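Long-range contact in 4'-phospho-dehydrooxetanocin synthase (Bacillus megaterium, PDB 5UL3), which uses cobalamin, a [4Fe-4S] cluster and S-adenosylmethionine to contract the deoxyribose ring of dAMP oxidatively to an oxetane aldehyde in oxetanocin A biosynthesis: residues G303-Y315 against I354-E368. Sequence-based numbering, arbitrary orientation.
Sequences GALTLETSRGCDY and IKPHIYMADEEFIGE. With SF4 (iron/sulfur cluster), chain B.
The Y359 ring receives the carbonyl O of L305 at its edge, in plane, 3.3 Å from CD1; CB of A304 meets CD1 and CE1 obliquely, and one face carries ND1 of H357 near the rim. The carboxylate of D362 is gripped on the syn sides of both oxygens: OD1 takes the backbone N-H of T309 at 2.8 Å, tilted 33° out of plane, and OD2 takes the T309 hydroxyl OG1 at 2.6 Å. With OG1 set between its backbone N and carbonyl carbon (chi1 66°), T309 can offer both donors to this one group. OG of S310 lies 2.8 Å from OD2 of D362 and 3.0 Å from O of E364, and its one proton could go to either. The carboxylate of E364, its plane turned 64° from that of D314, accepts the N-H of D314 through the syn lone pair of OE1. Strands 305-307 and 357-360 are parallel neighbours in the partial TIM barrel: N of Y359 bonds O of L305 at 3.0 Å, and N of A361 bonds O of L307 at 2.7 Å. L305 and L307 meet I358 on the sheet face turned to helix 335-351, and L305 CG meets CG2 of I354 from the preceding loop. C313 SG binds an iron of the cluster; E308 and E363 carboxylates hydrogen-bond cobalamin, A361 O only weakly, so both cofactors are held just beyond these strands. D314 OD1 lies 2.8 Å from E364 OE2, so one acid may hold a proton, tentatively given D314's second conformer; the E364-R399 salt bridge would make D314 the likelier holder.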
# COMPACT_ATOMS: atom_id res chain seq x y z
N GLY A 303 -7.99 8.52 -10.00
CA GLY A 303 -7.25 7.55 -9.21
C GLY A 303 -5.95 7.08 -9.84
O GLY A 303 -5.54 7.52 -10.91
N ALA A 304 -5.30 6.12 -9.15
CA ALA A 304 -3.91 5.77 -9.41
C ALA A 304 -3.74 4.31 -9.83
O ALA A 304 -4.45 3.41 -9.35
CB ALA A 304 -3.06 6.01 -8.16
N LEU A 305 -2.75 4.07 -10.69
CA LEU A 305 -2.31 2.72 -11.03
C LEU A 305 -1.39 2.15 -9.95
O LEU A 305 -0.57 2.87 -9.38
CB LEU A 305 -1.57 2.72 -12.36
CG LEU A 305 -2.32 3.42 -13.48
CD1 LEU A 305 -1.36 3.76 -14.58
CD2 LEU A 305 -3.40 2.48 -13.97
N THR A 306 -1.52 0.85 -9.70
CA THR A 306 -0.72 0.13 -8.71
C THR A 306 -0.27 -1.19 -9.32
O THR A 306 -0.82 -1.65 -10.32
CB THR A 306 -1.52 -0.14 -7.44
OG1 THR A 306 -2.66 -0.94 -7.77
CG2 THR A 306 -1.98 1.17 -6.78
N LEU A 307 0.74 -1.79 -8.70
CA LEU A 307 1.17 -3.15 -9.03
C LEU A 307 1.99 -3.63 -7.85
O LEU A 307 2.66 -2.84 -7.20
CB LEU A 307 2.02 -3.20 -10.30
CG LEU A 307 2.38 -4.61 -10.77
CD1 LEU A 307 1.10 -5.42 -11.02
CD2 LEU A 307 3.23 -4.55 -12.04
N GLU A 308 1.93 -4.93 -7.58
CA GLU A 308 2.79 -5.55 -6.57
C GLU A 308 3.73 -6.49 -7.31
O GLU A 308 3.28 -7.46 -7.93
CB GLU A 308 1.95 -6.30 -5.52
CG GLU A 308 2.77 -6.68 -4.25
CD GLU A 308 1.96 -7.45 -3.19
OE1 GLU A 308 1.06 -8.23 -3.57
OE2 GLU A 308 2.26 -7.31 -1.97
N THR A 309 5.04 -6.20 -7.28
CA THR A 309 5.97 -7.02 -8.07
C THR A 309 6.67 -8.07 -7.22
O THR A 309 7.51 -8.82 -7.75
CB THR A 309 7.03 -6.16 -8.81
OG1 THR A 309 7.90 -5.52 -7.86
CG2 THR A 309 6.35 -5.09 -9.71
N SER A 310 6.36 -8.13 -5.93
CA SER A 310 6.89 -9.12 -5.00
C SER A 310 6.01 -9.10 -3.76
O SER A 310 5.32 -8.11 -3.49
CB SER A 310 8.35 -8.83 -4.62
OG SER A 310 8.45 -7.65 -3.86
N ARG A 311 6.04 -10.20 -3.01
CA ARG A 311 5.29 -10.32 -1.77
C ARG A 311 6.24 -10.70 -0.65
O ARG A 311 7.18 -11.46 -0.86
CB ARG A 311 4.19 -11.36 -1.88
CG ARG A 311 3.10 -10.93 -2.88
CD ARG A 311 1.94 -11.90 -2.88
NE ARG A 311 0.79 -11.36 -3.63
CZ ARG A 311 -0.30 -12.07 -3.92
NH1 ARG A 311 -0.39 -13.34 -3.52
NH2 ARG A 311 -1.29 -11.53 -4.62
N GLY A 312 5.97 -10.15 0.54
CA GLY A 312 6.73 -10.45 1.73
C GLY A 312 7.95 -9.57 1.92
O GLY A 312 8.28 -8.68 1.12
N CYS A 313 8.65 -9.84 3.03
CA CYS A 313 9.86 -9.13 3.41
C CYS A 313 10.86 -10.17 3.86
O CYS A 313 10.56 -10.94 4.77
CB CYS A 313 9.58 -8.14 4.54
SG CYS A 313 11.08 -7.23 5.07
N ASP A 314 12.03 -10.21 3.23
CA ASP A 314 13.02 -11.20 3.63
C ASP A 314 13.68 -10.84 4.95
O ASP A 314 14.24 -11.73 5.61
CB ASP A 314 14.08 -11.39 2.54
CG ASP A 314 14.63 -10.08 2.02
OD1 ASP A 314 15.14 -9.27 2.82
OD2 ASP A 314 14.56 -9.88 0.79
N TYR A 315 13.60 -9.57 5.37
CA TYR A 315 14.16 -9.16 6.66
C TYR A 315 13.22 -9.53 7.80
O TYR A 315 13.56 -10.35 8.66
CB TYR A 315 14.44 -7.66 6.66
CG TYR A 315 15.09 -7.16 7.92
CD1 TYR A 315 16.37 -7.60 8.28
CD2 TYR A 315 14.46 -6.24 8.74
CE1 TYR A 315 16.99 -7.13 9.45
CE2 TYR A 315 15.08 -5.77 9.92
CZ TYR A 315 16.33 -6.23 10.25
OH TYR A 315 16.91 -5.75 11.42
N ILE A 354 -5.21 8.05 -17.77
CA ILE A 354 -4.53 8.04 -16.47
C ILE A 354 -3.03 8.24 -16.72
O ILE A 354 -2.46 7.61 -17.62
CB ILE A 354 -4.78 6.71 -15.73
CG1 ILE A 354 -6.27 6.52 -15.49
CG2 ILE A 354 -4.01 6.67 -14.41
CD1 ILE A 354 -6.61 5.20 -14.84
N LYS A 355 -2.40 9.10 -15.93
CA LYS A 355 -0.99 9.41 -16.15
C LYS A 355 -0.13 8.18 -15.85
O LYS A 355 -0.45 7.39 -14.97
CB LYS A 355 -0.55 10.57 -15.27
CG LYS A 355 -0.66 10.30 -13.77
CD LYS A 355 -0.30 11.53 -12.93
CE LYS A 355 -1.50 12.46 -12.75
NZ LYS A 355 -2.51 11.92 -11.79
N PRO A 356 0.98 7.99 -16.60
CA PRO A 356 1.82 6.77 -16.44
C PRO A 356 2.69 6.85 -15.20
O PRO A 356 3.92 7.00 -15.27
CB PRO A 356 2.64 6.78 -17.73
CG PRO A 356 2.82 8.26 -18.03
CD PRO A 356 1.53 8.91 -17.61
N HIS A 357 2.04 6.74 -14.04
CA HIS A 357 2.71 6.76 -12.74
C HIS A 357 2.25 5.53 -11.97
O HIS A 357 1.06 5.40 -11.65
CB HIS A 357 2.36 8.03 -11.96
CG HIS A 357 3.37 8.39 -10.91
ND1 HIS A 357 3.69 7.56 -9.86
CD2 HIS A 357 4.13 9.50 -10.76
CE1 HIS A 357 4.60 8.14 -9.11
NE2 HIS A 357 4.89 9.32 -9.63
N ILE A 358 3.19 4.63 -11.65
CA ILE A 358 2.87 3.38 -10.97
C ILE A 358 3.27 3.49 -9.51
O ILE A 358 4.42 3.79 -9.20
CB ILE A 358 3.58 2.18 -11.62
CG1 ILE A 358 3.38 2.16 -13.14
CG2 ILE A 358 3.09 0.88 -10.97
CD1 ILE A 358 2.00 1.70 -13.56
N TYR A 359 2.34 3.19 -8.62
CA TYR A 359 2.65 3.12 -7.19
C TYR A 359 2.86 1.64 -6.87
O TYR A 359 1.90 0.88 -6.80
CB TYR A 359 1.54 3.74 -6.37
CG TYR A 359 1.40 5.20 -6.76
CD1 TYR A 359 0.60 5.58 -7.85
CD2 TYR A 359 2.13 6.17 -6.10
CE1 TYR A 359 0.52 6.92 -8.23
CE2 TYR A 359 2.05 7.51 -6.47
CZ TYR A 359 1.24 7.88 -7.53
OH TYR A 359 1.18 9.21 -7.88
N MET A 360 4.12 1.25 -6.70
CA MET A 360 4.42 -0.15 -6.38
C MET A 360 3.94 -0.46 -4.97
O MET A 360 4.26 0.26 -4.01
CB MET A 360 5.91 -0.46 -6.49
CG MET A 360 6.56 -0.22 -7.83
SD MET A 360 5.87 -1.23 -9.17
CE MET A 360 7.09 -0.88 -10.43
N ALA A 361 3.20 -1.56 -4.85
CA ALA A 361 2.64 -1.96 -3.57
C ALA A 361 3.63 -2.75 -2.71
O ALA A 361 3.35 -2.95 -1.52
CB ALA A 361 1.38 -2.82 -3.78
N ASP A 362 4.77 -3.16 -3.28
CA ASP A 362 5.73 -4.04 -2.58
C ASP A 362 6.11 -3.50 -1.21
O ASP A 362 6.46 -2.32 -1.06
CB ASP A 362 7.01 -4.19 -3.40
CG ASP A 362 6.78 -4.63 -4.82
OD1 ASP A 362 5.81 -4.16 -5.47
OD2 ASP A 362 7.61 -5.40 -5.32
N GLU A 363 6.09 -4.37 -0.20
CA GLU A 363 6.78 -4.07 1.05
C GLU A 363 8.27 -3.89 0.81
O GLU A 363 8.91 -3.05 1.45
CB GLU A 363 6.54 -5.18 2.07
CG GLU A 363 5.14 -5.20 2.65
CD GLU A 363 5.01 -6.22 3.76
OE1 GLU A 363 5.30 -7.41 3.47
OE2 GLU A 363 4.68 -5.83 4.91
N GLU A 364 8.83 -4.68 -0.09
CA GLU A 364 10.28 -4.77 -0.33
C GLU A 364 10.47 -4.94 -1.83
O GLU A 364 10.49 -6.07 -2.35
CB GLU A 364 10.90 -5.93 0.46
CG GLU A 364 12.38 -6.11 0.20
CD GLU A 364 13.00 -7.25 0.99
OE1 GLU A 364 12.26 -8.15 1.46
OE2 GLU A 364 14.24 -7.23 1.16
N PHE A 365 10.66 -3.82 -2.53
CA PHE A 365 10.80 -3.87 -3.98
C PHE A 365 12.09 -4.56 -4.40
O PHE A 365 12.11 -5.34 -5.36
CB PHE A 365 10.73 -2.45 -4.55
CG PHE A 365 10.83 -2.38 -6.04
CD1 PHE A 365 9.82 -2.90 -6.85
CD2 PHE A 365 11.92 -1.77 -6.65
CE1 PHE A 365 9.92 -2.81 -8.24
CE2 PHE A 365 12.02 -1.67 -8.05
CZ PHE A 365 11.02 -2.21 -8.84
N ILE A 366 13.19 -4.32 -3.67
CA ILE A 366 14.49 -4.81 -4.12
C ILE A 366 14.71 -6.27 -3.70
O ILE A 366 15.08 -7.12 -4.52
CB ILE A 366 15.61 -3.90 -3.59
CG1 ILE A 366 15.41 -2.48 -4.12
CG2 ILE A 366 16.97 -4.43 -4.01
CD1 ILE A 366 16.21 -1.49 -3.38
N GLY A 367 14.49 -6.58 -2.44
CA GLY A 367 14.51 -7.97 -2.03
C GLY A 367 15.90 -8.54 -1.80
O GLY A 367 16.93 -7.84 -1.78
N GLU A 368 15.91 -9.85 -1.58
CA GLU A 368 17.13 -10.63 -1.33
C GLU A 368 16.88 -12.04 -1.81
O GLU A 368 15.85 -12.64 -1.46
CB GLU A 368 17.51 -10.66 0.16
CG GLU A 368 18.22 -9.43 0.70
CD GLU A 368 18.89 -9.68 2.05
OE1 GLU A 368 19.28 -10.83 2.32
OE2 GLU A 368 19.02 -8.71 2.84
FE1 SF4 B . 10.86 -3.92 8.58
FE2 SF4 B . 9.87 -2.84 6.29
FE3 SF4 B . 8.29 -4.45 7.93
FE4 SF4 B . 10.31 -5.57 6.46
S1 SF4 B . 8.42 -4.53 5.64
S2 SF4 B . 9.84 -5.99 8.67
S3 SF4 B . 11.89 -3.90 6.59
S4 SF4 B . 9.19 -2.38 8.43
O HOH W 1 -1.34 6.48 -11.62
O HOH W 2 4.68 -6.87 -0.91
O HOH W 3 10.33 -6.64 -6.99
O HOH W 4 7.50 -7.19 -1.14
O HOH W 5 4.15 -8.29 1.30